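Local coordinates for putative uncharacterized protein gbs0355 (Streptococcus agalactiae, PDB 3OKZ) that is of unknown function but belongs to the LytR/CpsA/Psr family, whose members probably attach glycopolymers to the bacterial cell wall, at residues I22-V27 and Y111-N116; S71-N76 and A94-M99; K265-V270 and K284-S289; G178-Q183 and S243-G248. One frame throughout, in Å; residues are numbered along the deposited sequence.

In the fold
Contact 1 lies near the centre of the molecule, pairing two parallel strands of the mixed sheet. Nested within the loop it closes, contact 2 packs a surface loop on helix 93-105; their centres are about 15 Å apart, and this helix sets Ala94, Ala97 and Leu98 against the strands. Contact 4 follows in sequence, bringing helix 178-200 to strand 241-252 of the same sheet, about 17 Å from contact 1 between centres. Contact 3 comes last, about 18 Å from contact 4, and touches it where His266 and Val270 meet Leu246. Ser289 of contact 3 reaches Ser71 of contact 2. Together they tie helices and a late segment around one sheet in the LCP-family portion of a longer protein.

Contact 1: I22-V27 and Y111-N116; sequences ILLMGV and YFMQIN
The parallel pairing of strands 20-28 and 111-116 in the central mixed sheet sets Ile22 beside Tyr111 and continues in step to Gly26 beside Ile115. Five backbone hydrogen bonds join them, alternating in direction: Leu23 N gives to Tyr111 O, the longest at 3.3 Å, and Leu23 O in turn accepts from Met113 N at 2.7 Å. Met25 repeats the pattern, its N giving to Met113 O and its O accepting from Ile115 N, before Val27 N ends the ladder on Ile115 O.

On one face, the CG1 branch of Ile22 is trans to the backbone N (chi1 179°) and is carried across the gap: CG1 lies 3.9 Å from Tyr111 CB, and CD1 reaches Met113 CB at 3.6 Å. Leu24 and Met113 run side by side, with Leu24 CD2 3.9 Å from the selenium, SE, of Met113, a selenomethionine. The other face has a Met-aromatic contact. SE of Met25, likewise a selenomethionine, comes in at the edge of the Phe112 ring, near its plane and 3.5 Å from CE1. Beyond it Val27 CG2 crosses the side chain of Gln114, 3.9 Å from OE1, an oxygen that is hydrogen-bonded to Tyr89 OH. Asn116 is the N-cap of helix 117-126, its OD1 accepting from Gly119 N.

Helix 93-105 covers the face bearing Leu23, Met25, Phe112 and Gln114, while strands 41-51 and 217-219 flank the pair within the sheet.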
loop_
_atom_site.group_PDB
_atom_site.type_symbol
_atom_site.label_atom_id
_atom_site.label_comp_id
_atom_site.label_asym_id
_atom_site.label_seq_id
_atom_site.Cartn_x
_atom_site.Cartn_y
_atom_site.Cartn_z
ATOM N N ILE A 22 6.031 -4.193 6.608
ATOM C CA ILE A 22 6.495 -4.094 5.243
ATOM C C ILE A 22 5.586 -3.112 4.518
ATOM O O ILE A 22 4.360 -3.145 4.661
ATOM C CB ILE A 22 6.456 -5.465 4.541
ATOM C CG1 ILE A 22 6.921 -5.326 3.090
ATOM C CG2 ILE A 22 5.060 -6.044 4.624
ATOM C CD1 ILE A 22 6.931 -6.640 2.303
ATOM N N LEU A 23 6.205 -2.205 3.779
ATOM C CA LEU A 23 5.465 -1.230 3.009
ATOM C C LEU A 23 5.233 -1.889 1.677
ATOM O O LEU A 23 6.176 -2.111 0.908
ATOM C CB LEU A 23 6.280 0.036 2.804
ATOM C CG LEU A 23 5.557 1.088 1.963
ATOM C CD1 LEU A 23 4.230 1.412 2.619
ATOM C CD2 LEU A 23 6.405 2.339 1.853
ATOM N N LEU A 24 3.978 -2.219 1.416
ATOM C CA LEU A 24 3.604 -2.859 0.174
ATOM C C LEU A 24 3.137 -1.774 -0.803
ATOM O O LEU A 24 2.280 -0.952 -0.475
ATOM C CB LEU A 24 2.506 -3.897 0.467
ATOM C CG LEU A 24 2.015 -4.883 -0.595
ATOM C CD1 LEU A 24 0.992 -4.213 -1.500
ATOM C CD2 LEU A 24 3.203 -5.419 -1.399
HETATM N N MSE A 25 3.726 -1.753 -1.993
HETATM C CA MSE A 25 3.348 -0.756 -2.994
HETATM C C MSE A 25 3.137 -1.276 -4.408
HETATM O O MSE A 25 3.893 -2.118 -4.916
HETATM C CB MSE A 25 4.386 0.340 -3.083
HETATM C CG MSE A 25 4.698 1.030 -1.794
HETATM SE SE MSE A 25 6.118 2.281 -2.153
HETATM C CE MSE A 25 5.061 3.869 -2.338
ATOM N N GLY A 26 2.101 -0.725 -5.033
ATOM C CA GLY A 26 1.749 -1.055 -6.398
ATOM C C GLY A 26 2.229 0.116 -7.222
ATOM O O GLY A 26 1.767 1.257 -7.060
ATOM N N VAL A 27 3.180 -0.141 -8.101
ATOM C CA VAL A 27 3.697 0.942 -8.903
ATOM C C VAL A 27 3.288 0.882 -10.364
ATOM O O VAL A 27 3.319 -0.174 -10.990
ATOM C CB VAL A 27 5.212 0.971 -8.850
ATOM C CG1 VAL A 27 5.714 2.199 -9.593
ATOM C CG2 VAL A 27 5.685 0.955 -7.404
ATOM N N TYR A 111 10.558 -3.817 6.214
ATOM C CA TYR A 111 10.813 -4.123 4.817
ATOM C C TYR A 111 10.046 -3.240 3.846
ATOM O O TYR A 111 9.449 -2.238 4.227
ATOM C CB TYR A 111 10.515 -5.605 4.548
ATOM C CG TYR A 111 11.289 -6.508 5.469
ATOM C CD1 TYR A 111 10.759 -6.908 6.693
ATOM C CD2 TYR A 111 12.601 -6.874 5.165
ATOM C CE1 TYR A 111 11.523 -7.644 7.600
ATOM C CE2 TYR A 111 13.375 -7.606 6.067
ATOM C CZ TYR A 111 12.833 -7.983 7.282
ATOM O OH TYR A 111 13.620 -8.652 8.192
ATOM N N PHE A 112 10.067 -3.624 2.581
ATOM C CA PHE A 112 9.415 -2.852 1.551
ATOM C C PHE A 112 9.276 -3.703 0.300
ATOM O O PHE A 112 10.206 -4.405 -0.107
ATOM C CB PHE A 112 10.270 -1.619 1.255
ATOM C CG PHE A 112 10.131 -1.101 -0.136
ATOM C CD1 PHE A 112 9.126 -0.187 -0.458
ATOM C CD2 PHE A 112 10.996 -1.544 -1.136
ATOM C CE1 PHE A 112 8.974 0.282 -1.760
ATOM C CE2 PHE A 112 10.858 -1.085 -2.447
ATOM C CZ PHE A 112 9.839 -0.168 -2.759
HETATM N N MSE A 113 8.106 -3.641 -0.314
HETATM C CA MSE A 113 7.889 -4.404 -1.524
HETATM C C MSE A 113 7.116 -3.592 -2.549
HETATM O O MSE A 113 6.127 -2.913 -2.229
HETATM C CB MSE A 113 7.137 -5.692 -1.208
HETATM C CG MSE A 113 6.840 -6.528 -2.435
HETATM SE SE MSE A 113 5.907 -8.155 -2.040
HETATM C CE MSE A 113 7.403 -9.343 -1.887
ATOM N N GLN A 114 7.584 -3.646 -3.787
ATOM C CA GLN A 114 6.902 -2.929 -4.850
ATOM C C GLN A 114 6.679 -3.853 -6.024
ATOM O O GLN A 114 7.548 -4.660 -6.361
ATOM C CB GLN A 114 7.699 -1.690 -5.268
ATOM C CG GLN A 114 9.036 -1.939 -5.944
ATOM C CD GLN A 114 9.845 -0.654 -6.039
ATOM O OE1 GLN A 114 9.289 0.446 -6.060
ATOM N NE2 GLN A 114 11.159 -0.787 -6.104
ATOM N N ILE A 115 5.490 -3.746 -6.610
ATOM C CA ILE A 115 5.094 -4.555 -7.758
ATOM C C ILE A 115 4.398 -3.662 -8.782
ATOM O O ILE A 115 3.532 -2.860 -8.426
ATOM C CB ILE A 115 4.130 -5.679 -7.323
ATOM C CG1 ILE A 115 4.769 -6.476 -6.178
ATOM C CG2 ILE A 115 3.832 -6.606 -8.502
ATOM C CD1 ILE A 115 4.048 -7.764 -5.814
ATOM N N ASN A 116 4.783 -3.779 -10.049
ATOM C CA ASN A 116 4.160 -2.955 -11.081
ATOM C C ASN A 116 2.854 -3.581 -11.520
ATOM O O ASN A 116 2.507 -4.684 -11.092
ATOM C CB ASN A 116 5.083 -2.772 -12.290
ATOM C CG ASN A 116 5.453 -4.074 -12.935
ATOM O OD1 ASN A 116 4.592 -4.889 -13.247
ATOM N ND2 ASN A 116 6.741 -4.282 -13.144
#

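Contact 2: S71-N76 and A94-M99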
loop_
_atom_site.group_PDB
_atom_site.type_symbol
_atom_site.label_atom_id
_atom_site.label_comp_id
_atom_site.label_asym_id
_atom_site.label_seq_id
_atom_site.Cartn_x
_atom_site.Cartn_y
_atom_site.Cartn_z
ATOM N N SER A 71 9.503 13.786 3.093
ATOM C CA SER A 71 10.787 13.514 3.719
ATOM C C SER A 71 11.582 12.828 2.618
ATOM O O SER A 71 11.017 12.074 1.832
ATOM C CB SER A 71 10.620 12.573 4.913
ATOM O OG SER A 71 9.739 13.125 5.872
ATOM N N GLY A 72 12.881 13.095 2.543
ATOM C CA GLY A 72 13.688 12.470 1.508
ATOM C C GLY A 72 15.166 12.809 1.568
ATOM O O GLY A 72 15.633 13.414 2.538
ATOM N N PRO A 73 15.937 12.418 0.543
ATOM C CA PRO A 73 17.376 12.688 0.489
ATOM C C PRO A 73 17.687 14.124 0.050
ATOM O O PRO A 73 17.115 14.641 -0.916
ATOM C CB PRO A 73 17.882 11.632 -0.492
ATOM C CG PRO A 73 16.757 11.514 -1.445
ATOM C CD PRO A 73 15.541 11.502 -0.538
ATOM N N LYS A 74 18.599 14.763 0.773
ATOM C CA LYS A 74 18.971 16.144 0.490
ATOM C C LYS A 74 19.183 16.422 -0.995
ATOM O O LYS A 74 18.931 17.526 -1.473
ATOM C CB LYS A 74 20.229 16.510 1.281
ATOM C CG LYS A 74 20.717 17.926 1.060
ATOM C CD LYS A 74 21.872 18.258 1.990
ATOM C CE LYS A 74 22.422 19.637 1.701
ATOM N NZ LYS A 74 21.338 20.649 1.735
ATOM N N ASN A 75 19.634 15.413 -1.725
ATOM C CA ASN A 75 19.885 15.574 -3.147
ATOM C C ASN A 75 18.588 15.583 -3.967
ATOM O O ASN A 75 18.623 15.418 -5.186
ATOM C CB ASN A 75 20.814 14.450 -3.619
ATOM C CG ASN A 75 21.587 14.811 -4.876
ATOM O OD1 ASN A 75 22.649 14.243 -5.147
ATOM N ND2 ASN A 75 21.056 15.747 -5.656
ATOM N N ASN A 76 17.447 15.792 -3.306
ATOM C CA ASN A 76 16.156 15.807 -4.008
ATOM C C ASN A 76 15.434 17.162 -3.942
ATOM O O ASN A 76 15.171 17.702 -2.857
ATOM C CB ASN A 76 15.235 14.706 -3.457
ATOM C CG ASN A 76 14.276 14.165 -4.513
ATOM O OD1 ASN A 76 13.418 14.888 -5.027
ATOM N ND2 ASN A 76 14.429 12.890 -4.848
ATOM N N ALA A 94 10.729 4.694 -4.520
ATOM C CA ALA A 94 10.743 3.837 -3.340
ATOM C C ALA A 94 11.330 4.464 -2.074
ATOM O O ALA A 94 10.653 4.542 -1.040
ATOM C CB ALA A 94 11.479 2.546 -3.666
ATOM N N GLU A 95 12.585 4.902 -2.156
ATOM C CA GLU A 95 13.271 5.510 -1.016
ATOM C C GLU A 95 12.531 6.655 -0.334
ATOM O O GLU A 95 12.410 6.683 0.896
ATOM C CB GLU A 95 14.647 5.996 -1.454
ATOM C CG GLU A 95 15.349 6.913 -0.469
ATOM C CD GLU A 95 16.800 7.124 -0.841
ATOM O OE1 GLU A 95 17.658 6.334 -0.382
ATOM O OE2 GLU A 95 17.079 8.067 -1.608
HETATM N N MSE A 96 12.046 7.602 -1.133
HETATM C CA MSE A 96 11.340 8.765 -0.601
HETATM C C MSE A 96 9.974 8.359 -0.078
HETATM O O MSE A 96 9.499 8.899 0.915
HETATM C CB MSE A 96 11.208 9.851 -1.681
HETATM C CG MSE A 96 10.664 11.189 -1.183
HETATM SE SE MSE A 96 11.049 12.646 -2.424
HETATM C CE MSE A 96 12.554 13.432 -1.506
ATOM N N ALA A 97 9.349 7.401 -0.747
ATOM C CA ALA A 97 8.054 6.921 -0.310
ATOM C C ALA A 97 8.276 6.301 1.055
ATOM O O ALA A 97 7.555 6.586 2.017
ATOM C CB ALA A 97 7.533 5.879 -1.268
ATOM N N LEU A 98 9.292 5.452 1.147
ATOM C CA LEU A 98 9.574 4.811 2.411
ATOM C C LEU A 98 9.846 5.857 3.483
ATOM O O LEU A 98 9.177 5.876 4.522
ATOM C CB LEU A 98 10.767 3.870 2.291
ATOM C CG LEU A 98 11.034 3.145 3.613
ATOM C CD1 LEU A 98 9.903 2.179 3.895
ATOM C CD2 LEU A 98 12.355 2.413 3.554
HETATM N N MSE A 99 10.809 6.738 3.224
HETATM C CA MSE A 99 11.161 7.762 4.200
HETATM C C MSE A 99 9.974 8.619 4.619
HETATM O O MSE A 99 9.776 8.885 5.815
HETATM C CB MSE A 99 12.280 8.632 3.645
HETATM C CG MSE A 99 13.563 7.842 3.391
HETATM SE SE MSE A 99 15.075 8.922 2.900
HETATM C CE MSE A 99 15.942 9.007 4.627
#
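The side-chain amide of Asn76 has one face covered by Met96, whose terminal methyl CE lies 3.5 Å from Asn76 CG, almost directly above it. The selenium of this selenomethionine overlies the same face a little farther off, 4.1 Å from CG. The rim of the amide is engaged by polar neighbours: ND2 donates to Ser91 O, and OD1 takes a weak bond from Gln78 N, so the plate is held in place as the methyl rests on it. A second flat group, the carboxylate of Glu95, sends OE2 toward the Pro73 ring, 3.5 Å from CG.

Met96 is the central side chain. Its CG stands anti to the backbone N (chi1 -172°), and a bend at chi3 then turns CE back between Asn76 and the loop backbone, where it meets Gly72 CA at 3.4 Å and Pro73 CD at 3.7 Å. Selenomethionine Met99, one helical turn on, brings SE to Gly72 CA from another side at 4.1 Å, so the glycine lies between the two selenoether side chains. Ser71 ends the interface with its OG bonded to Asp103 and its O to Thr100 OG1, both farther along the helix.

This is loop-on-helix packing at the protein surface: a loop with a type I beta turn from Pro73 to Asn76 lies against helix 93-105 through the ends of Met96, Met99 and Glu95.

Contact 3: K265-V270 and K284-S289; sequences KHLLAV and KTLKTS
From CB outward, Leu268 stays against Leu286. Its CB faces Leu286 CB at 4.2 Å, CG comes marginally nearer the same atom, and the CD2 branch makes the closest approach, 3.6 Å from Leu286 CB and equally near Leu286 CA; the same methyl also reaches Thr285 C at 4.1 Å. The two side chains run antiparallel, each passing the other's base, so Leu286 leads back toward the helix: CD2 reaches Leu268 N, and CD1 lies 4.2 Å from Leu267 CG.

With chi1 of Leu267 at 177°, CG points away from the backbone N and sends its own CD2 onward to Thr288, 3.4 Å from OG1 and 3.7 Å from CB. That hydroxyl is not left to the methyl alone, since Thr288 OG1 is hydrogen-bonded to both Leu104 O and Ala290 N. The threonine thus sits between the leucine and the end of helix 93-105, where Leu104 also packs on Leu267.

The contact joins helix 264-277 to the irregular segment that follows it. Residues 285-288 form an extended C-terminal segment that crosses this helix at the surface, dropping Leu286 and Thr288 onto it in alternation, and also reaches helix 93-105 through Leu104.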
loop_
_atom_site.group_PDB
_atom_site.type_symbol
_atom_site.label_atom_id
_atom_site.label_comp_id
_atom_site.label_asym_id
_atom_site.label_seq_id
_atom_site.Cartn_x
_atom_site.Cartn_y
_atom_site.Cartn_z
ATOM N N LYS A 265 -5.922 13.580 16.803
ATOM C CA LYS A 265 -6.561 12.482 17.520
ATOM C C LYS A 265 -6.520 11.157 16.761
ATOM O O LYS A 265 -6.325 10.098 17.354
ATOM C CB LYS A 265 -8.022 12.836 17.805
ATOM C CG LYS A 265 -8.711 11.968 18.850
ATOM C CD LYS A 265 -8.431 12.474 20.268
ATOM C CE LYS A 265 -9.282 11.747 21.312
ATOM N NZ LYS A 265 -9.154 12.352 22.672
ATOM N N HIS A 266 -6.701 11.228 15.446
ATOM C CA HIS A 266 -6.741 10.039 14.601
ATOM C C HIS A 266 -5.384 9.432 14.272
ATOM O O HIS A 266 -5.131 8.266 14.567
ATOM C CB HIS A 266 -7.462 10.364 13.293
ATOM C CG HIS A 266 -7.791 9.162 12.466
ATOM N ND1 HIS A 266 -7.498 9.079 11.121
ATOM C CD2 HIS A 266 -8.432 8.009 12.782
ATOM C CE1 HIS A 266 -7.946 7.931 10.643
ATOM N NE2 HIS A 266 -8.517 7.263 11.631
ATOM N N LEU A 267 -4.520 10.224 13.647
ATOM C CA LEU A 267 -3.208 9.742 13.255
ATOM C C LEU A 267 -2.436 9.094 14.394
ATOM O O LEU A 267 -1.712 8.129 14.177
ATOM C CB LEU A 267 -2.387 10.876 12.624
ATOM C CG LEU A 267 -0.946 10.557 12.211
ATOM C CD1 LEU A 267 -0.889 9.272 11.425
ATOM C CD2 LEU A 267 -0.395 11.692 11.394
ATOM N N LEU A 268 -2.587 9.608 15.608
ATOM C CA LEU A 268 -1.885 9.020 16.747
ATOM C C LEU A 268 -2.418 7.598 16.929
ATOM O O LEU A 268 -1.682 6.625 16.775
ATOM C CB LEU A 268 -2.129 9.859 18.011
ATOM C CG LEU A 268 -1.300 9.652 19.290
ATOM C CD1 LEU A 268 -1.735 8.398 20.009
ATOM C CD2 LEU A 268 0.172 9.595 18.937
ATOM N N ALA A 269 -3.706 7.491 17.234
ATOM C CA ALA A 269 -4.361 6.205 17.428
ATOM C C ALA A 269 -3.914 5.140 16.423
ATOM O O ALA A 269 -3.600 4.005 16.792
ATOM C CB ALA A 269 -5.863 6.382 17.336
ATOM N N VAL A 270 -3.901 5.518 15.152
ATOM C CA VAL A 270 -3.519 4.618 14.072
ATOM C C VAL A 270 -2.056 4.200 14.189
ATOM O O VAL A 270 -1.710 3.038 13.945
ATOM C CB VAL A 270 -3.753 5.283 12.691
ATOM C CG1 VAL A 270 -3.412 4.316 11.575
ATOM C CG2 VAL A 270 -5.197 5.740 12.575
ATOM N N LYS A 284 2.465 8.964 23.778
ATOM C CA LYS A 284 1.365 9.687 24.407
ATOM C C LYS A 284 1.125 10.979 23.630
ATOM O O LYS A 284 -0.001 11.469 23.543
ATOM C CB LYS A 284 1.690 10.023 25.865
ATOM C CG LYS A 284 1.695 8.833 26.812
ATOM C CD LYS A 284 2.828 7.854 26.515
ATOM C CE LYS A 284 2.808 6.671 27.481
ATOM N NZ LYS A 284 3.885 5.683 27.185
ATOM N N THR A 285 2.197 11.528 23.071
ATOM C CA THR A 285 2.110 12.756 22.293
ATOM C C THR A 285 2.475 12.386 20.868
ATOM O O THR A 285 3.370 11.581 20.634
ATOM C CB THR A 285 3.084 13.850 22.812
ATOM O OG1 THR A 285 4.405 13.601 22.315
ATOM C CG2 THR A 285 3.121 13.849 24.336
ATOM N N LEU A 286 1.773 12.972 19.916
ATOM C CA LEU A 286 1.998 12.674 18.516
ATOM C C LEU A 286 3.170 13.407 17.860
ATOM O O LEU A 286 3.525 14.517 18.250
ATOM C CB LEU A 286 0.695 12.945 17.749
ATOM C CG LEU A 286 0.667 13.078 16.228
ATOM C CD1 LEU A 286 1.267 11.851 15.561
ATOM C CD2 LEU A 286 -0.781 13.269 15.794
ATOM N N LYS A 287 3.764 12.746 16.869
ATOM C CA LYS A 287 4.873 13.266 16.068
ATOM C C LYS A 287 4.643 12.695 14.676
ATOM O O LYS A 287 4.358 11.506 14.529
ATOM C CB LYS A 287 6.223 12.782 16.608
ATOM C CG LYS A 287 7.404 12.998 15.668
ATOM C CD LYS A 287 8.671 12.433 16.283
ATOM C CE LYS A 287 9.803 12.284 15.276
ATOM N NZ LYS A 287 10.317 13.590 14.784
ATOM N N THR A 288 4.750 13.540 13.661
ATOM C CA THR A 288 4.532 13.127 12.282
ATOM C C THR A 288 5.052 14.220 11.380
ATOM O O THR A 288 5.324 15.327 11.840
ATOM C CB THR A 288 3.035 12.962 11.965
ATOM O OG1 THR A 288 2.876 12.454 10.635
ATOM C CG2 THR A 288 2.336 14.304 12.049
ATOM N N SER A 289 5.186 13.919 10.093
ATOM C CA SER A 289 5.656 14.926 9.146
ATOM C C SER A 289 4.472 15.454 8.352
ATOM O O SER A 289 4.623 16.295 7.471
ATOM C CB SER A 289 6.708 14.333 8.206
ATOM O OG SER A 289 6.267 13.105 7.656
#

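Contact 4: G178-Q183 and S243-G248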
loop_
_atom_site.group_PDB
_atom_site.type_symbol
_atom_site.label_atom_id
_atom_site.label_comp_id
_atom_site.label_asym_id
_atom_site.label_seq_id
_atom_site.Cartn_x
_atom_site.Cartn_y
_atom_site.Cartn_z
ATOM N N GLY A 178 -15.152 7.372 -3.902
ATOM C CA GLY A 178 -13.885 7.752 -4.494
ATOM C C GLY A 178 -12.711 6.898 -4.074
ATOM O O GLY A 178 -12.832 5.680 -3.988
ATOM N N ASP A 179 -11.584 7.540 -3.776
ATOM C CA ASP A 179 -10.365 6.830 -3.407
ATOM C C ASP A 179 -10.469 5.901 -2.214
ATOM O O ASP A 179 -9.585 5.085 -1.989
ATOM C CB ASP A 179 -9.221 7.820 -3.186
ATOM C CG ASP A 179 -7.854 7.208 -3.474
ATOM O OD1 ASP A 179 -7.666 6.678 -4.592
ATOM O OD2 ASP A 179 -6.969 7.259 -2.590
ATOM N N TYR A 180 -11.540 6.006 -1.441
ATOM C CA TYR A 180 -11.702 5.120 -0.290
ATOM C C TYR A 180 -12.393 3.847 -0.724
ATOM O O TYR A 180 -12.116 2.765 -0.196
ATOM C CB TYR A 180 -12.471 5.835 0.827
ATOM C CG TYR A 180 -11.658 6.991 1.368
ATOM C CD1 TYR A 180 -10.346 6.787 1.804
ATOM C CD2 TYR A 180 -12.164 8.288 1.392
ATOM C CE1 TYR A 180 -9.561 7.835 2.240
ATOM C CE2 TYR A 180 -11.380 9.353 1.831
ATOM C CZ TYR A 180 -10.079 9.116 2.254
ATOM O OH TYR A 180 -9.293 10.148 2.712
ATOM N N GLY A 181 -13.286 3.984 -1.700
ATOM C CA GLY A 181 -13.977 2.829 -2.241
ATOM C C GLY A 181 -12.879 2.086 -2.972
ATOM O O GLY A 181 -12.614 0.904 -2.724
ATOM N N ARG A 182 -12.206 2.818 -3.854
ATOM C CA ARG A 182 -11.108 2.286 -4.647
ATOM C C ARG A 182 -10.102 1.506 -3.804
ATOM O O ARG A 182 -9.543 0.507 -4.261
ATOM C CB ARG A 182 -10.381 3.426 -5.355
ATOM C CG ARG A 182 -9.126 2.990 -6.072
ATOM C CD ARG A 182 -8.461 4.145 -6.814
ATOM N NE ARG A 182 -7.318 3.660 -7.581
ATOM C CZ ARG A 182 -6.372 4.434 -8.097
ATOM N NH1 ARG A 182 -6.426 5.753 -7.935
ATOM N NH2 ARG A 182 -5.366 3.882 -8.765
ATOM N N GLN A 183 -9.863 1.964 -2.577
ATOM C CA GLN A 183 -8.917 1.276 -1.707
ATOM C C GLN A 183 -9.452 0.002 -1.074
ATOM O O GLN A 183 -8.706 -0.967 -0.917
ATOM C CB GLN A 183 -8.393 2.224 -0.630
ATOM C CG GLN A 183 -7.301 3.132 -1.178
ATOM C CD GLN A 183 -6.861 4.154 -0.190
ATOM O OE1 GLN A 183 -7.623 5.035 0.156
ATOM N NE2 GLN A 183 -5.628 4.044 0.286
ATOM N N SER A 243 -8.149 -5.235 8.004
ATOM C CA SER A 243 -7.842 -4.107 7.118
ATOM C C SER A 243 -8.335 -2.753 7.633
ATOM O O SER A 243 -9.459 -2.626 8.130
ATOM C CB SER A 243 -8.445 -4.360 5.740
ATOM O OG SER A 243 -8.099 -5.652 5.281
ATOM N N TYR A 244 -7.486 -1.737 7.501
ATOM C CA TYR A 244 -7.837 -0.395 7.944
ATOM C C TYR A 244 -7.466 0.631 6.888
ATOM O O TYR A 244 -6.564 0.408 6.077
ATOM C CB TYR A 244 -7.115 -0.042 9.244
ATOM C CG TYR A 244 -7.275 -1.056 10.353
ATOM C CD1 TYR A 244 -6.606 -2.282 10.309
ATOM C CD2 TYR A 244 -8.093 -0.787 11.452
ATOM C CE1 TYR A 244 -6.748 -3.214 11.327
ATOM C CE2 TYR A 244 -8.246 -1.713 12.479
ATOM C CZ TYR A 244 -7.573 -2.924 12.412
ATOM O OH TYR A 244 -7.739 -3.850 13.421
ATOM N N GLN A 245 -8.165 1.761 6.913
ATOM C CA GLN A 245 -7.922 2.843 5.970
ATOM C C GLN A 245 -7.584 4.125 6.738
ATOM O O GLN A 245 -8.335 4.565 7.609
ATOM C CB GLN A 245 -9.159 3.072 5.083
ATOM C CG GLN A 245 -9.049 4.282 4.136
ATOM C CD GLN A 245 -8.004 4.109 3.047
ATOM O OE1 GLN A 245 -8.115 3.227 2.203
ATOM N NE2 GLN A 245 -6.987 4.956 3.065
ATOM N N LEU A 246 -6.437 4.709 6.422
ATOM C CA LEU A 246 -6.001 5.941 7.064
ATOM C C LEU A 246 -6.598 7.102 6.275
ATOM O O LEU A 246 -6.307 7.263 5.091
ATOM C CB LEU A 246 -4.478 6.018 7.037
ATOM C CG LEU A 246 -3.873 7.334 7.515
ATOM C CD1 LEU A 246 -4.177 7.524 8.999
ATOM C CD2 LEU A 246 -2.379 7.323 7.257
ATOM N N LYS A 247 -7.442 7.904 6.912
ATOM C CA LYS A 247 -8.047 9.025 6.197
ATOM C C LYS A 247 -8.226 10.295 7.019
ATOM O O LYS A 247 -8.471 10.238 8.223
ATOM C CB LYS A 247 -9.403 8.606 5.618
ATOM C CG LYS A 247 -10.330 7.956 6.629
ATOM C CD LYS A 247 -11.662 7.552 5.997
ATOM C CE LYS A 247 -12.485 6.684 6.953
ATOM N NZ LYS A 247 -13.892 6.479 6.501
ATOM N N GLY A 248 -8.094 11.439 6.354
ATOM C CA GLY A 248 -8.278 12.710 7.030
ATOM C C GLY A 248 -9.503 13.433 6.488
ATOM O O GLY A 248 -10.206 12.902 5.626
#
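A chi1 of -66° sets the ring of Tyr180 opposite its carbonyl carbon and swings it out from helix 178-200 toward strand 241-252, while Gln245 leaves the strand with CG anti to its backbone N and then bends at chi2 (67°) to meet it. This is helix-on-sheet packing in an α/β domain, the helix and strand running roughly antiparallel with the axes of the short segments 10.1 Å apart.

Gln245 CG lies 3.7 Å from Tyr180 CD1, and its NE2 comes to the edge of the ring, in plane, 3.9 Å from CE1. The amide is fixed at both ends: NE2 donates to Leu246 O of its own strand at 3.1 Å, and OE1 accepts from Arg187 NH2, one turn beyond Gln183 on helix 178-200. Gln183 packs on the same glutamine from the helix side.

Off to the flank of the helix, Arg182 and Asp179 belong to a mixed cluster of arginines and acids with Arg64, Arg172 and Glu63; its arginines may correspond to the anion-binding residues of LCP relatives. The phenol itself reaches past Lys247 to Gln260, whose OE1 is hydrogen-bonded to Tyr180 OH.

Lys247 lies over one face of the ring. Its CB is 3.3 Å from Tyr180 OH, and the extended chain then passes over the ring, giving at most a weak cation-pi attraction from NZ but a CH-pi contact from CD, 4.3 Å from the Tyr180 ring centroid and almost straight above it.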